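Local coordinates for protein 3-keto-5-aminohexanoate cleavage enzyme (Burkholderia xenovorans LB400, PDB 3E49) that probably cleaves 3-keto-5-aminohexanoate or a related beta-keto acid, using a zinc ion bound in a TIM barrel, at residues S111-S116 with L146-T151; M117-Y122 with F201-G206. All blocks are in the same frame, centred on the assembly; numbering follows the deposited sequence.

Contact 1: residues S111-S116 with L146-T151; sequences SLNMGS and LVFKNT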
ATOM      1  N   SER A 111      19.877  -7.161  21.267  1.00 28.24           N
ATOM      2  CA  SER A 111      19.154  -7.362  20.018  1.00 29.66           C
ATOM      3  C   SER A 111      18.420  -8.678  20.136  1.00 31.60           C
ATOM      4  O   SER A 111      18.862  -9.561  20.870  1.00 33.03           O
ATOM      5  CB  SER A 111      20.123  -7.363  18.839  1.00 30.82           C
ATOM      6  OG  SER A 111      20.930  -8.531  18.855  1.00 33.91           O
ATOM      7  N   LEU A 112      17.299  -8.830  19.430  1.00 29.44           N
ATOM      8  CA  LEU A 112      16.513 -10.065  19.468  1.00 30.29           C
ATOM      9  C   LEU A 112      15.927 -10.260  18.065  1.00 30.46           C
ATOM     10  O   LEU A 112      15.068  -9.475  17.625  1.00 30.65           O
ATOM     11  CB  LEU A 112      15.405  -9.991  20.538  1.00 30.24           C
ATOM     12  CG  LEU A 112      14.404 -11.146  20.765  1.00 32.65           C
ATOM     13  CD1 LEU A 112      15.017 -12.499  20.730  1.00 36.45           C
ATOM     14  CD2 LEU A 112      13.668 -10.979  22.089  1.00 32.49           C
ATOM     15  N   ASN A 113      16.444 -11.245  17.351  1.00 29.48           N
ATOM     16  CA  ASN A 113      15.968 -11.578  16.021  1.00 30.30           C
ATOM     17  C   ASN A 113      14.600 -12.244  16.182  1.00 30.58           C
ATOM     18  O   ASN A 113      14.443 -13.109  17.023  1.00 31.46           O
ATOM     19  CB  ASN A 113      16.988 -12.462  15.321  1.00 31.14           C
ATOM     20  CG  ASN A 113      16.593 -12.817  13.892  1.00 34.51           C
ATOM     21  OD1 ASN A 113      15.515 -13.303  13.641  1.00 41.23           O
ATOM     22  ND2 ASN A 113      17.516 -12.635  12.975  1.00 39.76           N
HETATM   23  N   MSE A 114      13.608 -11.867  15.366  1.00 28.28           N
HETATM   24  CA  MSE A 114      12.252 -12.327  15.652  1.00 27.05           C
HETATM   25  C   MSE A 114      11.690 -13.506  14.917  1.00 28.14           C
HETATM   26  O   MSE A 114      10.472 -13.697  14.905  1.00 26.39           O
HETATM   27  CB  MSE A 114      11.282 -11.124  15.605  1.00 27.97           C
HETATM   28  CG  MSE A 114      11.416 -10.206  16.817  1.00 26.44           C
HETATM   29 SE   MSE A 114      11.007 -11.093  18.493  0.75 27.33          SE
HETATM   30  CE  MSE A 114       9.392 -11.759  18.202  1.00 20.42           C
ATOM     31  N   GLY A 115      12.534 -14.339  14.341  1.00 28.35           N
ATOM     32  CA  GLY A 115      12.031 -15.506  13.649  1.00 29.52           C
ATOM     33  C   GLY A 115      13.168 -16.228  12.961  1.00 30.46           C
ATOM     34  O   GLY A 115      14.128 -15.581  12.548  1.00 30.30           O
ATOM     35  N   SER A 116      13.064 -17.556  12.865  1.00 29.73           N
ATOM     36  CA  SER A 116      14.069 -18.370  12.195  1.00 28.57           C
ATOM     37  C   SER A 116      13.999 -18.037  10.710  1.00 27.69           C
ATOM     38  O   SER A 116      12.934 -17.781  10.164  1.00 26.45           O
ATOM     39  CB  SER A 116      13.821 -19.878  12.411  1.00 29.93           C
ATOM     40  OG  SER A 116      13.812 -20.241  13.785  1.00 28.18           O
ATOM     41  N   LEU A 146      22.697 -23.146   6.045  1.00 41.20           N
ATOM     42  CA  LEU A 146      22.410 -23.000   7.475  1.00 43.31           C
ATOM     43  C   LEU A 146      21.194 -22.108   7.754  1.00 41.65           C
ATOM     44  O   LEU A 146      20.844 -21.222   6.977  1.00 41.48           O
ATOM     45  CB  LEU A 146      23.683 -22.586   8.229  1.00 44.72           C
ATOM     46  CG  LEU A 146      24.799 -23.683   8.204  1.00 47.72           C
ATOM     47  CD1 LEU A 146      26.069 -23.160   8.825  1.00 47.52           C
ATOM     48  CD2 LEU A 146      24.402 -25.043   8.873  1.00 44.87           C
ATOM     49  N   VAL A 147      20.501 -22.404   8.844  1.00 39.53           N
ATOM     50  CA  VAL A 147      19.323 -21.642   9.219  1.00 37.98           C
ATOM     51  C   VAL A 147      19.697 -20.778  10.391  1.00 37.94           C
ATOM     52  O   VAL A 147      20.414 -21.237  11.266  1.00 39.42           O
ATOM     53  CB  VAL A 147      18.170 -22.596   9.638  1.00 37.53           C
ATOM     54  CG1 VAL A 147      17.057 -21.832  10.306  1.00 39.26           C
ATOM     55  CG2 VAL A 147      17.624 -23.329   8.431  1.00 39.92           C
ATOM     56  N   PHE A 148      19.247 -19.532  10.420  1.00 37.77           N
ATOM     57  CA  PHE A 148      19.446 -18.726  11.609  1.00 41.21           C
ATOM     58  C   PHE A 148      18.226 -19.084  12.467  1.00 40.17           C
ATOM     59  O   PHE A 148      17.120 -18.656  12.170  1.00 39.23           O
ATOM     60  CB  PHE A 148      19.506 -17.231  11.292  1.00 45.19           C
ATOM     61  CG  PHE A 148      19.928 -16.366  12.473  1.00 52.96           C
ATOM     62  CD1 PHE A 148      20.842 -16.840  13.424  1.00 59.95           C
ATOM     63  CD2 PHE A 148      19.504 -15.038  12.575  1.00 59.94           C
ATOM     64  CE1 PHE A 148      21.273 -16.034  14.478  1.00 61.57           C
ATOM     65  CE2 PHE A 148      19.949 -14.218  13.627  1.00 61.27           C
ATOM     66  CZ  PHE A 148      20.830 -14.723  14.577  1.00 59.90           C
ATOM     67  N   LYS A 149      18.446 -19.913  13.482  1.00 39.21           N
ATOM     68  CA  LYS A 149      17.379 -20.433  14.325  1.00 38.75           C
ATOM     69  C   LYS A 149      17.004 -19.511  15.471  1.00 35.90           C
ATOM     70  O   LYS A 149      17.838 -19.135  16.261  1.00 36.46           O
ATOM     71  CB  LYS A 149      17.760 -21.819  14.884  1.00 39.64           C
ATOM     72  CG  LYS A 149      16.827 -22.357  16.013  1.00 42.20           C
ATOM     73  CD  LYS A 149      17.238 -23.779  16.521  1.00 41.13           C
ATOM     74  CE  LYS A 149      16.301 -24.316  17.620  1.00 42.39           C
ATOM     75  NZ  LYS A 149      16.405 -23.566  18.916  1.00 41.99           N
ATOM     76  N   ASN A 150      15.732 -19.132  15.500  1.00 33.11           N
ATOM     77  CA  ASN A 150      15.148 -18.275  16.506  0.50 31.21           C
ATOM     78  C   ASN A 150      13.693 -18.749  16.661  1.00 31.31           C
ATOM     79  O   ASN A 150      12.796 -18.073  16.167  1.00 28.14           O
ATOM     80  CB  ASN A 150      15.154 -16.837  15.981  0.50 31.78           C
ATOM     81  CG  ASN A 150      16.548 -16.230  15.891  0.50 30.24           C
ATOM     82  OD1 ASN A 150      17.167 -15.952  16.915  0.50 33.28           O
ATOM     83  ND2 ASN A 150      17.008 -15.938  14.671  0.50 27.81           N
ATOM     84  N   THR A 151      13.462 -19.912  17.269  1.00 30.55           N
ATOM     85  CA  THR A 151      12.138 -20.491  17.418  1.00 29.50           C
ATOM     86  C   THR A 151      11.265 -19.741  18.424  1.00 27.93           C
ATOM     87  O   THR A 151      11.739 -18.901  19.184  1.00 28.25           O
ATOM     88  CB  THR A 151      12.216 -21.980  17.872  1.00 29.25           C
ATOM     89  OG1 THR A 151      12.801 -22.042  19.168  1.00 29.23           O
ATOM     90  CG2 THR A 151      13.026 -22.844  16.872  1.00 29.04           C
TER
HETATM   91  O   HOH W   1      18.521 -13.225  18.539  1.00 36.35           O
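Ser116 and Asn150 are joined by a nearly straight hydrogen bond: the backbone N of Asn150 donates to Ser116 OG over 2.8 Å, with an angle of 166° at the hydrogen. The hydroxyl lies beside its own backbone N (chi1 -58°), which turns it to the incoming N-H, and it has a second hydrogen-bond partner in Asn118 OD1 of the second subunit. A CA-H...O contact runs alongside, from Ser116 CA to Phe148 O at 3.1 Å.

Extended from the backbone (chi1 -178°), the Asn113 amide brings ND2 to the edge of the Phe148 ring, 3.0 Å from CE2, with amide and ring almost perpendicular. Within 111-116, Asn113 OD1 accepts the backbone N of Gly115 at 3.2 Å, in the carbonyl plane; this Asx turn holds the amide in place. Less certainly, in one of its two conformers Asn150 lays ND2 over a face of the Phe148 ring, 3.4 Å above the plane and offset toward the rim, its amide nearly parallel to that of Asn113. A water accepts from Asn113 N and gives a weak bond to Asn150 OD1.

The contact spans the end of strand 109-113, which lies in the barrel between strands 82-85 and 168-173, and the loop after it. Helix 176-187 packs on Asn113 and Met114, while Thr151 stands at the N-cap of helix 152-163, whose residues Ile158 and Leu159 meet Leu112.

Contact 2: residues M117-Y122 with F201-G206; sequences MNFGLY and FGLLGG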
HETATM    1  N   MSE A 117      15.153 -17.974  10.065  1.00 28.79           N
HETATM    2  CA  MSE A 117      15.213 -17.601   8.663  1.00 25.90           C
HETATM    3  C   MSE A 117      16.517 -18.026   8.004  1.00 26.80           C
HETATM    4  O   MSE A 117      17.501 -18.261   8.689  1.00 26.83           O
HETATM    5  CB  MSE A 117      15.171 -16.061   8.579  1.00 25.24           C
HETATM    6  CG  MSE A 117      16.319 -15.363   9.455  1.00 19.41           C
HETATM    7 SE   MSE A 117      16.102 -13.460   9.272  0.75 23.55          SE
HETATM    8  CE  MSE A 117      16.739 -13.202   7.358  1.00 27.50           C
ATOM      9  N   ASN A 118      16.515 -18.127   6.674  1.00 26.33           N
ATOM     10  CA  ASN A 118      17.760 -18.267   5.965  1.00 28.24           C
ATOM     11  C   ASN A 118      18.514 -16.909   5.988  1.00 29.85           C
ATOM     12  O   ASN A 118      17.912 -15.838   6.060  1.00 30.43           O
ATOM     13  CB  ASN A 118      17.503 -18.678   4.491  1.00 28.43           C
ATOM     14  CG  ASN A 118      16.810 -20.010   4.360  1.00 27.08           C
ATOM     15  OD1 ASN A 118      16.815 -20.805   5.285  1.00 30.68           O
ATOM     16  ND2 ASN A 118      16.252 -20.292   3.165  1.00 28.49           N
ATOM     17  N   PHE A 119      19.833 -16.971   5.952  1.00 29.52           N
ATOM     18  CA  PHE A 119      20.715 -15.811   5.852  1.00 31.16           C
ATOM     19  C   PHE A 119      21.617 -16.092   4.652  1.00 30.69           C
ATOM     20  O   PHE A 119      22.582 -16.844   4.771  1.00 31.66           O
ATOM     21  CB  PHE A 119      21.595 -15.673   7.086  1.00 36.42           C
ATOM     22  CG  PHE A 119      21.167 -14.637   8.027  1.00 38.89           C
ATOM     23  CD1 PHE A 119      20.139 -14.863   8.908  1.00 48.06           C
ATOM     24  CD2 PHE A 119      21.834 -13.422   8.067  1.00 49.42           C
ATOM     25  CE1 PHE A 119      19.762 -13.879   9.799  1.00 50.11           C
ATOM     26  CE2 PHE A 119      21.452 -12.435   8.938  1.00 45.46           C
ATOM     27  CZ  PHE A 119      20.421 -12.664   9.811  1.00 44.89           C
ATOM     28  N   GLY A 120      21.309 -15.518   3.509  1.00 28.00           N
ATOM     29  CA  GLY A 120      22.082 -15.798   2.307  1.00 29.03           C
ATOM     30  C   GLY A 120      23.248 -14.851   2.169  1.00 26.73           C
ATOM     31  O   GLY A 120      23.093 -13.745   1.654  1.00 27.32           O
ATOM     32  N   LEU A 121      24.415 -15.278   2.632  1.00 27.36           N
ATOM     33  CA  LEU A 121      25.616 -14.450   2.591  1.00 27.52           C
ATOM     34  C   LEU A 121      26.538 -14.796   1.437  1.00 29.00           C
ATOM     35  O   LEU A 121      27.350 -13.979   1.031  1.00 29.63           O
ATOM     36  CB  LEU A 121      26.385 -14.562   3.901  1.00 28.69           C
ATOM     37  CG  LEU A 121      25.671 -14.241   5.229  1.00 31.65           C
ATOM     38  CD1 LEU A 121      26.726 -14.198   6.291  1.00 29.98           C
ATOM     39  CD2 LEU A 121      24.885 -12.946   5.184  1.00 27.75           C
ATOM     40  N   TYR A 122      26.384 -16.000   0.913  1.00 32.10           N
ATOM     41  CA  TYR A 122      27.187 -16.522  -0.189  1.00 31.95           C
ATOM     42  C   TYR A 122      27.265 -15.649  -1.420  1.00 33.45           C
ATOM     43  O   TYR A 122      28.272 -15.720  -2.133  1.00 35.40           O
ATOM     44  CB  TYR A 122      26.757 -17.953  -0.579  1.00 31.08           C
ATOM     45  CG  TYR A 122      25.309 -18.108  -0.993  1.00 28.65           C
ATOM     46  CD1 TYR A 122      24.323 -18.429  -0.048  1.00 31.10           C
ATOM     47  CD2 TYR A 122      24.921 -17.943  -2.321  1.00 32.81           C
ATOM     48  CE1 TYR A 122      23.036 -18.557  -0.400  1.00 28.29           C
ATOM     49  CE2 TYR A 122      23.609 -18.065  -2.689  1.00 30.47           C
ATOM     50  CZ  TYR A 122      22.670 -18.393  -1.726  1.00 29.26           C
ATOM     51  OH  TYR A 122      21.373 -18.532  -2.075  1.00 29.04           O
ATOM     52  N   PHE A 201      15.994  -4.298   6.197  1.00 18.97           N
ATOM     53  CA  PHE A 201      15.725  -4.495   4.744  1.00 18.52           C
ATOM     54  C   PHE A 201      16.945  -4.817   3.963  1.00 20.37           C
ATOM     55  O   PHE A 201      18.011  -4.293   4.224  1.00 22.28           O
ATOM     56  CB  PHE A 201      15.184  -3.184   4.128  1.00 18.15           C
ATOM     57  CG  PHE A 201      13.987  -2.636   4.855  1.00 21.30           C
ATOM     58  CD1 PHE A 201      12.722  -3.071   4.553  1.00 22.60           C
ATOM     59  CD2 PHE A 201      14.146  -1.718   5.884  1.00 21.55           C
ATOM     60  CE1 PHE A 201      11.616  -2.601   5.254  1.00 24.75           C
ATOM     61  CE2 PHE A 201      13.041  -1.227   6.598  1.00 23.24           C
ATOM     62  CZ  PHE A 201      11.768  -1.695   6.289  1.00 24.18           C
ATOM     63  N   GLY A 202      16.779  -5.646   2.933  1.00 22.02           N
ATOM     64  CA  GLY A 202      17.840  -5.872   1.996  1.00 24.22           C
ATOM     65  C   GLY A 202      18.730  -7.060   2.136  1.00 26.48           C
ATOM     66  O   GLY A 202      19.699  -7.142   1.417  1.00 28.90           O
ATOM     67  N   LEU A 203      18.437  -7.968   3.050  1.00 27.65           N
ATOM     68  CA  LEU A 203      19.268  -9.156   3.227  1.00 28.59           C
ATOM     69  C   LEU A 203      18.601 -10.293   2.544  1.00 28.33           C
ATOM     70  O   LEU A 203      17.393 -10.457   2.710  1.00 27.64           O
ATOM     71  CB  LEU A 203      19.390  -9.516   4.693  1.00 30.60           C
ATOM     72  CG  LEU A 203      20.079  -8.467   5.557  1.00 39.42           C
ATOM     73  CD1 LEU A 203      20.115  -8.966   6.995  1.00 51.58           C
ATOM     74  CD2 LEU A 203      21.508  -8.155   5.040  1.00 48.51           C
ATOM     75  N   LEU A 204      19.353 -11.093   1.786  1.00 28.55           N
ATOM     76  CA  LEU A 204      18.799 -12.269   1.135  1.00 28.33           C
ATOM     77  C   LEU A 204      18.377 -13.225   2.233  1.00 28.73           C
ATOM     78  O   LEU A 204      19.202 -13.624   3.049  1.00 28.12           O
ATOM     79  CB  LEU A 204      19.832 -12.933   0.209  1.00 28.51           C
ATOM     80  CG  LEU A 204      19.382 -14.216  -0.469  1.00 29.59           C
ATOM     81  CD1 LEU A 204      18.151 -14.001  -1.334  1.00 28.81           C
ATOM     82  CD2 LEU A 204      20.543 -14.822  -1.269  1.00 26.53           C
ATOM     83  N   GLY A 205      17.097 -13.582   2.241  1.00 27.34           N
ATOM     84  CA  GLY A 205      16.507 -14.392   3.307  1.00 26.59           C
ATOM     85  C   GLY A 205      15.525 -13.558   4.128  1.00 26.71           C
ATOM     86  O   GLY A 205      14.707 -14.099   4.857  1.00 27.54           O
ATOM     87  N   GLY A 206      15.620 -12.236   4.012  1.00 25.11           N
ATOM     88  CA  GLY A 206      14.675 -11.300   4.641  1.00 23.96           C
ATOM     89  C   GLY A 206      13.922 -10.505   3.572  1.00 25.34           C
ATOM     90  O   GLY A 206      13.973 -10.840   2.358  1.00 22.92           O
TER
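Met117 reaches Gly205 through its torsions: this selenomethionine places CG between its backbone N and carbonyl carbon (chi1 55°) and bends at its last torsion, so that its terminal CE arrives 3.3 Å from Gly205 O. Leu204 instead extends its CG away from its backbone N (chi1 177°), carrying the CD2 branch alongside Gly120 and on to Tyr122, 3.9 Å from OH.

The two backbones are tied by one hydrogen bond, Gly120 N to Leu204 O, at 2.9 Å; its donor stands tilted out of the carbonyl plane. The acceptor belongs to a type II beta turn, Leu203 to Gly206, closed by Gly206 N donating to Leu203 O at 2.8 Å. Gly205 occupies the third turn position, with the positive phi that this turn calls for, and brings its bare CA to 3.4 Å from Asn118 O. Leu203 CD1 adds an apolar touch at 4.2 Å from Phe119 CE2.

Around this, the Tyr122 ring makes a cation-pi contact with Arg144 and meets His184 of the second subunit, and Phe152 of that subunit packs on Leu204.

Chemically, the junction shows how a loop after a barrel strand can be fixed by one backbone hydrogen bond together with apolar side-chain contacts. Asn118 O is buried with no hydrogen-bond partner in the model; Gly205 CA offers it a weak CA-H...O contact, whereas Leu204 O is properly satisfied; methyl groups and glycine surfaces supply the rest.

Overall arrangement
Contacts 1 and 2 have centres 12 Å apart and lie on the same side of the chain's centre. Along the chain the order is 111-116, 117-122, 146-151, 201-206, so the two contacts interleave. They meet in the small antiparallel pair of strands 117-118 and 147-148, where Phe148 N probably donates to Met117 O at 2.8 Å, and in the perpendicular rings of Phe148 and Phe119. Together they connect the segments following barrel strands 109-113 and 195-201. Both aromatic side chains lie about 8 Å from the zinc ion held by His50, His52 and Glu259, and both contacts touch the second subunit, which places them between the metal's surroundings and the subunit interface.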